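Local atomic coordinates of probable amidase (Thermus thermophilus, PDB entry 2DC0), a protein that is probably an amidase of the amidase signature family, with an alpha/beta fold built round one large mixed sheet flanked by helices. Residues E54-R58 / G59-G63; L70-K73 / D74-V78; F184-Y188 / G189-L193; H217-T220 / E221-G225. All blocks are in the same frame, centred on the assembly; numbering follows the deposited sequence.

Contact 1 of 4, residues E54-R58 / G59-G63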
loop_
_atom_site.group_PDB
_atom_site.type_symbol
_atom_site.label_atom_id
_atom_site.label_comp_id
_atom_site.label_asym_id
_atom_site.label_seq_id
_atom_site.Cartn_x
_atom_site.Cartn_y
_atom_site.Cartn_z
ATOM N N GLU A 54 -0.481 20.503 -42.354
ATOM C CA GLU A 54 -0.810 21.872 -42.726
ATOM C C GLU A 54 -0.791 22.796 -41.507
ATOM O O GLU A 54 -0.297 23.921 -41.584
ATOM C CB GLU A 54 -2.182 21.911 -43.407
ATOM C CG GLU A 54 -2.526 23.239 -44.063
ATOM C CD GLU A 54 -1.401 23.770 -44.935
ATOM O OE1 GLU A 54 -0.784 22.976 -45.677
ATOM O OE2 GLU A 54 -1.139 24.988 -44.885
ATOM N N GLU A 55 -1.321 22.324 -40.381
ATOM C CA GLU A 55 -1.335 23.128 -39.160
ATOM C C GLU A 55 0.086 23.510 -38.758
ATOM O O GLU A 55 0.359 24.660 -38.419
ATOM C CB GLU A 55 -2.016 22.364 -38.018
ATOM C CG GLU A 55 -3.534 22.480 -38.022
ATOM C CD GLU A 55 -4.212 21.581 -36.999
ATOM O OE1 GLU A 55 -3.597 21.280 -35.954
ATOM O OE2 GLU A 55 -5.374 21.182 -37.235
ATOM N N LEU A 56 0.992 22.538 -38.811
ATOM C CA LEU A 56 2.382 22.776 -38.458
ATOM C C LEU A 56 3.024 23.790 -39.398
ATOM O O LEU A 56 3.789 24.652 -38.967
ATOM C CB LEU A 56 3.171 21.465 -38.502
ATOM C CG LEU A 56 4.630 21.507 -38.034
ATOM C CD1 LEU A 56 4.705 22.030 -36.607
ATOM C CD2 LEU A 56 5.226 20.112 -38.124
ATOM N N ARG A 57 2.716 23.697 -40.684
ATOM C CA ARG A 57 3.297 24.627 -41.641
ATOM C C ARG A 57 2.890 26.065 -41.367
ATOM O O ARG A 57 3.637 26.990 -41.678
ATOM C CB ARG A 57 2.916 24.228 -43.066
ATOM C CG ARG A 57 3.630 22.979 -43.527
ATOM C CD ARG A 57 3.073 22.458 -44.830
ATOM N NE ARG A 57 3.813 21.285 -45.288
ATOM C CZ ARG A 57 3.450 20.539 -46.324
ATOM N NH1 ARG A 57 2.353 20.844 -47.007
ATOM N NH2 ARG A 57 4.183 19.493 -46.679
ATOM N N ARG A 58 1.716 26.258 -40.774
ATOM C CA ARG A 58 1.258 27.605 -40.469
ATOM C C ARG A 58 1.380 27.952 -38.986
ATOM O O ARG A 58 0.641 28.786 -38.470
ATOM C CB ARG A 58 -0.184 27.809 -40.952
ATOM C CG ARG A 58 -1.246 27.000 -40.238
ATOM C CD ARG A 58 -2.629 27.449 -40.715
ATOM N NE ARG A 58 -3.717 26.950 -39.873
ATOM C CZ ARG A 58 -4.294 25.759 -40.010
ATOM N NH1 ARG A 58 -3.897 24.926 -40.962
ATOM N NH2 ARG A 58 -5.272 25.403 -39.191
ATOM N N GLY A 59 2.322 27.298 -38.310
ATOM C CA GLY A 59 2.568 27.556 -36.899
ATOM C C GLY A 59 1.453 27.292 -35.903
ATOM O O GLY A 59 1.357 27.985 -34.893
ATOM N N GLN A 60 0.614 26.297 -36.170
ATOM C CA GLN A 60 -0.479 25.961 -35.261
ATOM C C GLN A 60 -0.211 24.605 -34.605
ATOM O O GLN A 60 -0.700 23.572 -35.060
ATOM C CB GLN A 60 -1.807 25.925 -36.020
ATOM C CG GLN A 60 -2.234 27.268 -36.613
ATOM C CD GLN A 60 -2.586 28.298 -35.547
ATOM O OE1 GLN A 60 -1.728 28.728 -34.770
ATOM N NE2 GLN A 60 -3.858 28.691 -35.499
ATOM N N VAL A 61 0.568 24.623 -33.528
ATOM C CA VAL A 61 0.926 23.409 -32.800
ATOM C C VAL A 61 -0.096 23.063 -31.723
ATOM O O VAL A 61 -0.297 23.829 -30.784
ATOM C CB VAL A 61 2.304 23.569 -32.138
ATOM C CG1 VAL A 61 2.684 22.297 -31.398
ATOM C CG2 VAL A 61 3.338 23.903 -33.195
ATOM N N ARG A 62 -0.728 21.901 -31.856
ATOM C CA ARG A 62 -1.734 21.460 -30.896
ATOM C C ARG A 62 -1.137 21.148 -29.532
ATOM O O ARG A 62 -1.745 21.437 -28.504
ATOM C CB ARG A 62 -2.473 20.224 -31.416
ATOM C CG ARG A 62 -3.243 20.453 -32.708
ATOM C CD ARG A 62 -4.126 19.255 -33.060
ATOM N NE ARG A 62 -4.838 19.465 -34.322
ATOM C CZ ARG A 62 -5.710 18.606 -34.844
ATOM N NH1 ARG A 62 -5.990 17.469 -34.216
ATOM N NH2 ARG A 62 -6.297 18.878 -36.000
ATOM N N GLY A 63 0.052 20.557 -29.524
ATOM C CA GLY A 63 0.691 20.215 -28.267
ATOM C C GLY A 63 2.071 19.615 -28.470
ATOM O O GLY A 63 2.599 19.649 -29.577
#

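Contact 2 of 4, residues L70-K73 / D74-V78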
loop_
_atom_site.group_PDB
_atom_site.type_symbol
_atom_site.label_atom_id
_atom_site.label_comp_id
_atom_site.label_asym_id
_atom_site.label_seq_id
_atom_site.Cartn_x
_atom_site.Cartn_y
_atom_site.Cartn_z
ATOM N N LEU A 70 1.502 7.343 -33.080
ATOM C CA LEU A 70 1.538 6.428 -31.937
ATOM C C LEU A 70 0.428 5.397 -32.086
ATOM O O LEU A 70 -0.545 5.634 -32.796
ATOM C CB LEU A 70 1.306 7.177 -30.616
ATOM C CG LEU A 70 2.426 7.985 -29.951
ATOM C CD1 LEU A 70 2.911 9.076 -30.881
ATOM C CD2 LEU A 70 1.898 8.592 -28.653
ATOM N N THR A 71 0.577 4.258 -31.414
ATOM C CA THR A 71 -0.438 3.208 -31.443
ATOM C C THR A 71 -0.994 3.059 -30.024
ATOM O O THR A 71 -0.387 3.542 -29.062
ATOM C CB THR A 71 0.154 1.858 -31.918
ATOM O OG1 THR A 71 1.232 1.480 -31.057
ATOM C CG2 THR A 71 0.681 1.974 -33.351
ATOM N N VAL A 72 -2.138 2.388 -29.897
ATOM C CA VAL A 72 -2.798 2.203 -28.601
ATOM C C VAL A 72 -3.298 0.775 -28.403
ATOM O O VAL A 72 -3.995 0.239 -29.266
ATOM C CB VAL A 72 -4.026 3.146 -28.471
ATOM C CG1 VAL A 72 -4.733 2.912 -27.141
ATOM C CG2 VAL A 72 -3.583 4.602 -28.595
ATOM N N LYS A 73 -2.955 0.171 -27.264
ATOM C CA LYS A 73 -3.386 -1.197 -26.939
ATOM C C LYS A 73 -4.907 -1.266 -27.081
ATOM O O LYS A 73 -5.604 -0.358 -26.631
ATOM C CB LYS A 73 -2.975 -1.540 -25.504
ATOM C CG LYS A 73 -3.223 -2.985 -25.097
ATOM C CD LYS A 73 -2.725 -3.214 -23.684
ATOM C CE LYS A 73 -2.706 -4.686 -23.313
ATOM N NZ LYS A 73 -2.190 -4.872 -21.922
ATOM N N ASP A 74 -5.429 -2.349 -27.659
ATOM C CA ASP A 74 -6.871 -2.449 -27.895
ATOM C C ASP A 74 -7.845 -2.628 -26.732
ATOM O O ASP A 74 -8.863 -3.304 -26.881
ATOM C CB ASP A 74 -7.170 -3.515 -28.963
ATOM C CG ASP A 74 -8.501 -3.273 -29.666
ATOM O OD1 ASP A 74 -8.873 -2.090 -29.824
ATOM O OD2 ASP A 74 -9.169 -4.250 -30.076
ATOM N N LEU A 75 -7.550 -2.024 -25.584
ATOM C CA LEU A 75 -8.470 -2.069 -24.449
ATOM C C LEU A 75 -8.827 -0.630 -24.094
ATOM O O LEU A 75 -9.687 -0.381 -23.248
ATOM C CB LEU A 75 -7.856 -2.795 -23.243
ATOM C CG LEU A 75 -6.520 -2.352 -22.633
ATOM C CD1 LEU A 75 -6.669 -1.042 -21.876
ATOM C CD2 LEU A 75 -6.051 -3.455 -21.684
ATOM N N PHE A 76 -8.147 0.308 -24.754
ATOM C CA PHE A 76 -8.364 1.744 -24.579
ATOM C C PHE A 76 -9.225 2.232 -25.753
ATOM O O PHE A 76 -8.828 2.115 -26.914
ATOM C CB PHE A 76 -7.041 2.523 -24.640
ATOM C CG PHE A 76 -6.171 2.388 -23.419
ATOM C CD1 PHE A 76 -6.502 3.033 -22.229
ATOM C CD2 PHE A 76 -4.985 1.658 -23.476
ATOM C CE1 PHE A 76 -5.657 2.956 -21.113
ATOM C CE2 PHE A 76 -4.133 1.575 -22.371
ATOM C CZ PHE A 76 -4.469 2.224 -21.187
ATOM N N PRO A 77 -10.417 2.770 -25.473
ATOM C CA PRO A 77 -11.237 3.245 -26.591
ATOM C C PRO A 77 -10.568 4.437 -27.282
ATOM O O PRO A 77 -9.989 5.306 -26.629
ATOM C CB PRO A 77 -12.546 3.627 -25.912
ATOM C CG PRO A 77 -12.629 2.616 -24.800
ATOM C CD PRO A 77 -11.225 2.651 -24.248
ATOM N N VAL A 78 -10.627 4.459 -28.607
ATOM C CA VAL A 78 -10.048 5.549 -29.383
ATOM C C VAL A 78 -11.125 5.995 -30.367
ATOM O O VAL A 78 -11.785 5.162 -30.987
ATOM C CB VAL A 78 -8.787 5.081 -30.166
ATOM C CG1 VAL A 78 -8.314 6.176 -31.108
ATOM C CG2 VAL A 78 -7.675 4.712 -29.194
#

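Contact 3 of 4, residues F184-Y188 / G189-L193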
loop_
_atom_site.group_PDB
_atom_site.type_symbol
_atom_site.label_atom_id
_atom_site.label_comp_id
_atom_site.label_asym_id
_atom_site.label_seq_id
_atom_site.Cartn_x
_atom_site.Cartn_y
_atom_site.Cartn_z
ATOM N N PHE A 184 7.520 1.439 -19.286
ATOM C CA PHE A 184 7.457 2.021 -17.955
ATOM C C PHE A 184 6.099 1.894 -17.277
ATOM O O PHE A 184 5.073 2.298 -17.831
ATOM C CB PHE A 184 7.874 3.497 -17.996
ATOM C CG PHE A 184 7.908 4.158 -16.639
ATOM C CD1 PHE A 184 8.671 3.620 -15.604
ATOM C CD2 PHE A 184 7.178 5.319 -16.399
ATOM C CE1 PHE A 184 8.706 4.230 -14.340
ATOM C CE2 PHE A 184 7.203 5.939 -15.146
ATOM C CZ PHE A 184 7.966 5.396 -14.112
ATOM N N LYS A 185 6.097 1.304 -16.083
ATOM C CA LYS A 185 4.870 1.174 -15.295
ATOM C C LYS A 185 5.004 2.191 -14.169
ATOM O O LYS A 185 5.728 1.957 -13.198
ATOM C CB LYS A 185 4.716 -0.220 -14.676
ATOM C CG LYS A 185 3.415 -0.351 -13.854
ATOM C CD LYS A 185 3.451 -1.502 -12.852
ATOM C CE LYS A 185 4.330 -1.170 -11.654
ATOM N NZ LYS A 185 3.786 -0.006 -10.885
ATOM N N PRO A 186 4.316 3.336 -14.288
ATOM C CA PRO A 186 4.380 4.379 -13.263
ATOM C C PRO A 186 3.725 3.918 -11.973
ATOM O O PRO A 186 3.148 2.826 -11.906
ATOM C CB PRO A 186 3.600 5.538 -13.885
ATOM C CG PRO A 186 3.690 5.282 -15.361
ATOM C CD PRO A 186 3.511 3.786 -15.436
ATOM N N SER A 187 3.812 4.759 -10.950
ATOM C CA SER A 187 3.179 4.453 -9.672
ATOM C C SER A 187 1.701 4.264 -9.974
ATOM O O SER A 187 1.152 4.906 -10.876
ATOM C CB SER A 187 3.341 5.620 -8.694
ATOM O OG SER A 187 4.705 5.818 -8.348
ATOM N N TYR A 188 1.055 3.388 -9.218
ATOM C CA TYR A 188 -0.367 3.127 -9.408
ATOM C C TYR A 188 -1.169 4.429 -9.465
ATOM O O TYR A 188 -0.925 5.349 -8.683
ATOM C CB TYR A 188 -0.898 2.261 -8.261
ATOM C CG TYR A 188 -2.383 1.994 -8.329
ATOM C CD1 TYR A 188 -2.895 0.983 -9.144
ATOM C CD2 TYR A 188 -3.283 2.753 -7.573
ATOM C CE1 TYR A 188 -4.264 0.732 -9.203
ATOM C CE2 TYR A 188 -4.655 2.509 -7.629
ATOM C CZ TYR A 188 -5.136 1.500 -8.442
ATOM O OH TYR A 188 -6.497 1.264 -8.496
ATOM N N GLY A 189 -2.102 4.504 -10.412
ATOM C CA GLY A 189 -2.963 5.665 -10.534
ATOM C C GLY A 189 -2.420 6.953 -11.123
ATOM O O GLY A 189 -3.199 7.863 -11.406
ATOM N N ARG A 190 -1.110 7.055 -11.318
ATOM C CA ARG A 190 -0.558 8.286 -11.872
ATOM C C ARG A 190 -1.161 8.579 -13.252
ATOM O O ARG A 190 -1.473 9.728 -13.567
ATOM C CB ARG A 190 0.964 8.204 -11.960
ATOM C CG ARG A 190 1.607 9.526 -12.334
ATOM C CD ARG A 190 3.117 9.418 -12.336
ATOM N NE ARG A 190 3.672 9.238 -10.994
ATOM C CZ ARG A 190 3.742 10.195 -10.073
ATOM N NH1 ARG A 190 3.290 11.414 -10.339
ATOM N NH2 ARG A 190 4.283 9.938 -8.889
ATOM N N VAL A 191 -1.320 7.544 -14.069
ATOM C CA VAL A 191 -1.919 7.705 -15.392
ATOM C C VAL A 191 -3.333 7.141 -15.288
ATOM O O VAL A 191 -3.525 5.992 -14.890
ATOM C CB VAL A 191 -1.127 6.940 -16.480
ATOM C CG1 VAL A 191 -1.827 7.075 -17.829
ATOM C CG2 VAL A 191 0.288 7.498 -16.577
ATOM N N SER A 192 -4.322 7.957 -15.634
ATOM C CA SER A 192 -5.713 7.538 -15.537
ATOM C C SER A 192 -6.102 6.353 -16.400
ATOM O O SER A 192 -5.734 6.266 -17.571
ATOM C CB SER A 192 -6.648 8.704 -15.866
ATOM O OG SER A 192 -7.992 8.265 -15.867
ATOM N N LEU A 193 -6.859 5.440 -15.802
ATOM C CA LEU A 193 -7.352 4.270 -16.506
ATOM C C LEU A 193 -8.853 4.421 -16.739
ATOM O O LEU A 193 -9.553 3.450 -17.037
ATOM C CB LEU A 193 -7.058 3.001 -15.702
ATOM C CG LEU A 193 -5.657 2.425 -15.944
ATOM C CD1 LEU A 193 -5.343 1.347 -14.919
ATOM C CD2 LEU A 193 -5.584 1.860 -17.361
HETATM O O HOH W 1 0.090 5.004 -13.696
#

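Contact 4 of 4, residues H217-T220 / E221-G225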
loop_
_atom_site.group_PDB
_atom_site.type_symbol
_atom_site.label_atom_id
_atom_site.label_comp_id
_atom_site.label_asym_id
_atom_site.label_seq_id
_atom_site.Cartn_x
_atom_site.Cartn_y
_atom_site.Cartn_z
ATOM N N HIS A 217 9.868 8.961 -20.117
ATOM C CA HIS A 217 9.646 10.069 -19.193
ATOM C C HIS A 217 8.762 11.139 -19.848
ATOM O O HIS A 217 7.799 11.622 -19.256
ATOM C CB HIS A 217 10.987 10.697 -18.804
ATOM C CG HIS A 217 10.863 12.062 -18.200
ATOM N ND1 HIS A 217 10.374 12.274 -16.927
ATOM C CD2 HIS A 217 11.135 13.288 -18.707
ATOM C CE1 HIS A 217 10.351 13.571 -16.678
ATOM N NE2 HIS A 217 10.808 14.209 -17.741
ATOM N N PHE A 218 9.113 11.500 -21.074
ATOM C CA PHE A 218 8.392 12.511 -21.839
ATOM C C PHE A 218 6.913 12.170 -21.965
ATOM O O PHE A 218 6.041 12.991 -21.669
ATOM C CB PHE A 218 9.024 12.628 -23.231
ATOM C CG PHE A 218 8.346 13.621 -24.140
ATOM C CD1 PHE A 218 8.191 14.951 -23.759
ATOM C CD2 PHE A 218 7.896 13.229 -25.397
ATOM C CE1 PHE A 218 7.596 15.880 -24.619
ATOM C CE2 PHE A 218 7.300 14.153 -26.265
ATOM C CZ PHE A 218 7.153 15.479 -25.870
ATOM N N LEU A 219 6.640 10.945 -22.394
ATOM C CA LEU A 219 5.277 10.481 -22.580
ATOM C C LEU A 219 4.519 10.312 -21.262
ATOM O O LEU A 219 3.315 10.579 -21.195
ATOM C CB LEU A 219 5.307 9.165 -23.351
ATOM C CG LEU A 219 4.141 8.806 -24.261
ATOM C CD1 LEU A 219 3.780 9.972 -25.187
ATOM C CD2 LEU A 219 4.554 7.590 -25.075
ATOM N N THR A 220 5.214 9.873 -20.216
ATOM C CA THR A 220 4.569 9.684 -18.919
ATOM C C THR A 220 4.090 11.025 -18.357
ATOM O O THR A 220 3.027 11.094 -17.750
ATOM C CB THR A 220 5.521 8.976 -17.911
ATOM O OG1 THR A 220 5.842 7.667 -18.400
ATOM C CG2 THR A 220 4.855 8.833 -16.546
ATOM N N GLU A 221 4.857 12.092 -18.568
ATOM C CA GLU A 221 4.442 13.408 -18.083
ATOM C C GLU A 221 3.146 13.811 -18.783
ATOM O O GLU A 221 2.217 14.320 -18.151
ATOM C CB GLU A 221 5.512 14.464 -18.364
ATOM C CG GLU A 221 6.788 14.308 -17.555
ATOM C CD GLU A 221 7.717 15.495 -17.736
ATOM O OE1 GLU A 221 7.963 15.880 -18.899
ATOM O OE2 GLU A 221 8.213 16.032 -16.723
ATOM N N ILE A 222 3.085 13.574 -20.091
ATOM C CA ILE A 222 1.901 13.908 -20.870
ATOM C C ILE A 222 0.718 13.045 -20.447
ATOM O O ILE A 222 -0.397 13.539 -20.297
ATOM C CB ILE A 222 2.150 13.708 -22.390
ATOM C CG1 ILE A 222 3.294 14.611 -22.859
ATOM C CG2 ILE A 222 0.878 13.986 -23.171
ATOM C CD1 ILE A 222 3.119 16.140 -22.664
ATOM N N LEU A 223 0.963 11.755 -20.246
ATOM C CA LEU A 223 -0.094 10.830 -19.840
ATOM C C LEU A 223 -0.623 11.125 -18.447
ATOM O O LEU A 223 -1.812 10.964 -18.179
ATOM C CB LEU A 223 0.421 9.393 -19.887
ATOM C CG LEU A 223 0.614 8.813 -21.290
ATOM C CD1 LEU A 223 1.426 7.524 -21.211
ATOM C CD2 LEU A 223 -0.750 8.557 -21.920
ATOM N N ALA A 224 0.268 11.553 -17.562
ATOM C CA ALA A 224 -0.103 11.864 -16.188
ATOM C C ALA A 224 -0.632 13.289 -16.074
ATOM O O ALA A 224 -1.320 13.624 -15.116
ATOM C CB ALA A 224 1.103 11.685 -15.278
ATOM N N GLY A 225 -0.299 14.120 -17.054
ATOM C CA GLY A 225 -0.745 15.499 -17.031
ATOM C C GLY A 225 0.004 16.327 -16.002
ATOM O O GLY A 225 -0.530 17.295 -15.470
HETATM O O HOH W 2 6.421 15.947 -21.342
#

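Contact 1 of 4, residues E54-R58 / G59-G63
R62 reaches back along the chain and takes the carboxylate of E55 side-on, NE and NH2 each holding one oxygen, so that an ion pair spans the Schellman motif ending helix 42-57. The two planes are only 30° apart. NE meets OE1 of E55 on its syn lone pair, and R62 is extended from CG to NE. E55 helps by turning its CG beside its own backbone N (chi1 -84°) and staying extended beyond CG, which brings the carboxylate to R62. Inside this bridge the backbone makes the two bonds of the motif: Q60 N to E55 O at 2.8 Å, and G59 N to L56 O at 3.1 Å. G59 is the C-prime residue, and its positive phi turns the chain off the helix axis. On another side of the turn L56 and V61 lie side by side, CD1 of L56 to CG2 of V61 at 4.1 Å, and both touch H66 further along the loop. E48, earlier in the helix, is a weak, long ionic partner of R62 NH1. The straighter of the two bonds in the bridge is R62 NH2 to E55 OE2, at 2.8 Å, with the oxygen in the guanidinium plane.

Contact 2 of 4, residues L70-K73 / D74-V78
With its CG1 anti to the backbone N (chi1 178°), V72 sends that methyl out to the CB of F76, while F76 swings its ring to the side of its own N (chi1 -74°), across the valine at about a right angle. The V72 CG1 to F76 CB approach is a tight 3.4 Å. V78 comes in behind, its CG2 4.0 Å from the same V72 CG1, and V101 of helix 99-106 touches all three side chains. This is the bend where strand 69-73 of the central sheet gives way to loop. The bend is pinned at K73 O, which receives L75 N at 2.8 Å and F76 N at 3.2 Å from one face of its carbonyl plane. The F76 bond is nearly straight, while the L75 bond is bent and comes in almost at right angles to the C=O. K114 NZ from the neighbouring strand is a further donor to that oxygen. The K73 side chain runs fully extended past L75, its CD 3.9 Å from L75 CD2, and its NZ bonds to the hydroxyls of S147, S148 and T166. A strand-end lysine joined to a serine in this way is consistent with the Ser-cisSer-Lys arrangement of amidase signature proteins. The chemistry thus implies a division of labour: apolar packing and a shared carbonyl fix the bend, and the lysine's amino group is delivered to a cluster of hydroxyls.

Contact 3 of 4, residues F184-Y188 / G189-L193
One face of the Y188 ring, at its CG end, is met by the backbone of G189: G189 N is 3.3 Å from Y188 CG, and G189 CA lies over the same face. CG of Y188 stands anti to its own N (chi1 177°), which carries the ring outward beside the turn; its OH bonds to R201 O, and H205 meets the ring edge-to-face. R190, on the far side of the turn, comes back toward P186. Its chain is straight through CG, with CD 4.2 Å from P186 CB, and then bends at chi3 (-69°). That bend presents the guanidinium edge-on to S187 OG, though NH2 stops 4.2 Å short of the hydroxyl. What joins the two is D419 OD2, which takes a hydrogen bond from S187 OG and a salt bridge from R190 NH2; E226 pairs with R190 NH1. The proline's CG also rests against V191 CG2 at 4.2 Å, so the P186 ring meets an arginine methylene at CB and a valine methyl at CG.

S187 O gathers the polar contacts. It accepts R190 N at 3.2 Å in a nearly straight bond, and a water that donates to it at 3.0 Å also accepts from V191 N, extending the turn by one bridged residue. Y188 and R190 in addition pack on E335 and L339 of the second subunit. With Y188 extended at the second position and G189 at positive phi (75°) in the third, the R190 N to S187 O bond closes a type II beta turn, here following strand 182-185 of the central sheet.

Contact 4 of 4, residues H217-T220 / E221-G225
The last turns of helix 213-224 keep the regular i to i+4 pattern, with L223 N to L219 O and A224 N to T220 O both at 2.8 Å, although I222 N to F218 O is weak. One turn apart, H217 and E221 face each other. CG of E221 sits over the face of the imidazole, 4.1 Å from the ring centroid and 27° off its normal, a CH-pi contact. CG of H217 stands anti to its N (chi1 163°), and E221 meets it by folding its CG beside its own N and extending from there. The carboxylate lies on the same side, out past the CE1-NE2 rim, its plane 42° from that of the ring. Its oxygens have partners elsewhere: OE2 accepts I228 N beyond the helix end, while a water donates to E221 OE1 at 2.9 Å and to F218 O. That water therefore adds a second donor to the carbonyl whose helical bond is weak.

On the inward side L219 and L223 pack one turn apart along the helix, L219 CG to L223 CD1 at 4.3 Å, against P208 and L104. T220 turns its OG1 back to A216 O, so its hydroxyl is satisfied within the helix. At the end, G225 with positive phi is the C-prime residue of a Schellman motif, its N weakly bonded to I222 O and E226 N paired with E221 O.

In chemical terms E221 contributes twice at this helix end: its backbone oxygen takes part in the capping, and its carboxylate accepts the amide of I228. The negative charge near the C-terminus would probably be eased by that donor and by the water.

Overall arrangement
Contact 1 is the surface member, its centre about 31 Å from the centre of the chain, and adds an ion pair to its backbone cap. Contact 2 is fully buried and combines apolar packing with backbone bonds; contacts 3 and 4 are partly buried. Contacts 2 and 3 each leave a strand of the same large sheet and meet where F76 packs on L193. Contacts 2, 3 and 4 touch one another: the helix of contact 4 meets contact 2 through L219 on L70, and contact 3 through T220 against F184 and P186 and through L223 against V191. Contacts 1 and 4 both finish helices with Schellman glycines, yet their nearest atoms stay about 7 Å apart. Water enters contacts 3 and 4, and the second subunit reaches contact 3.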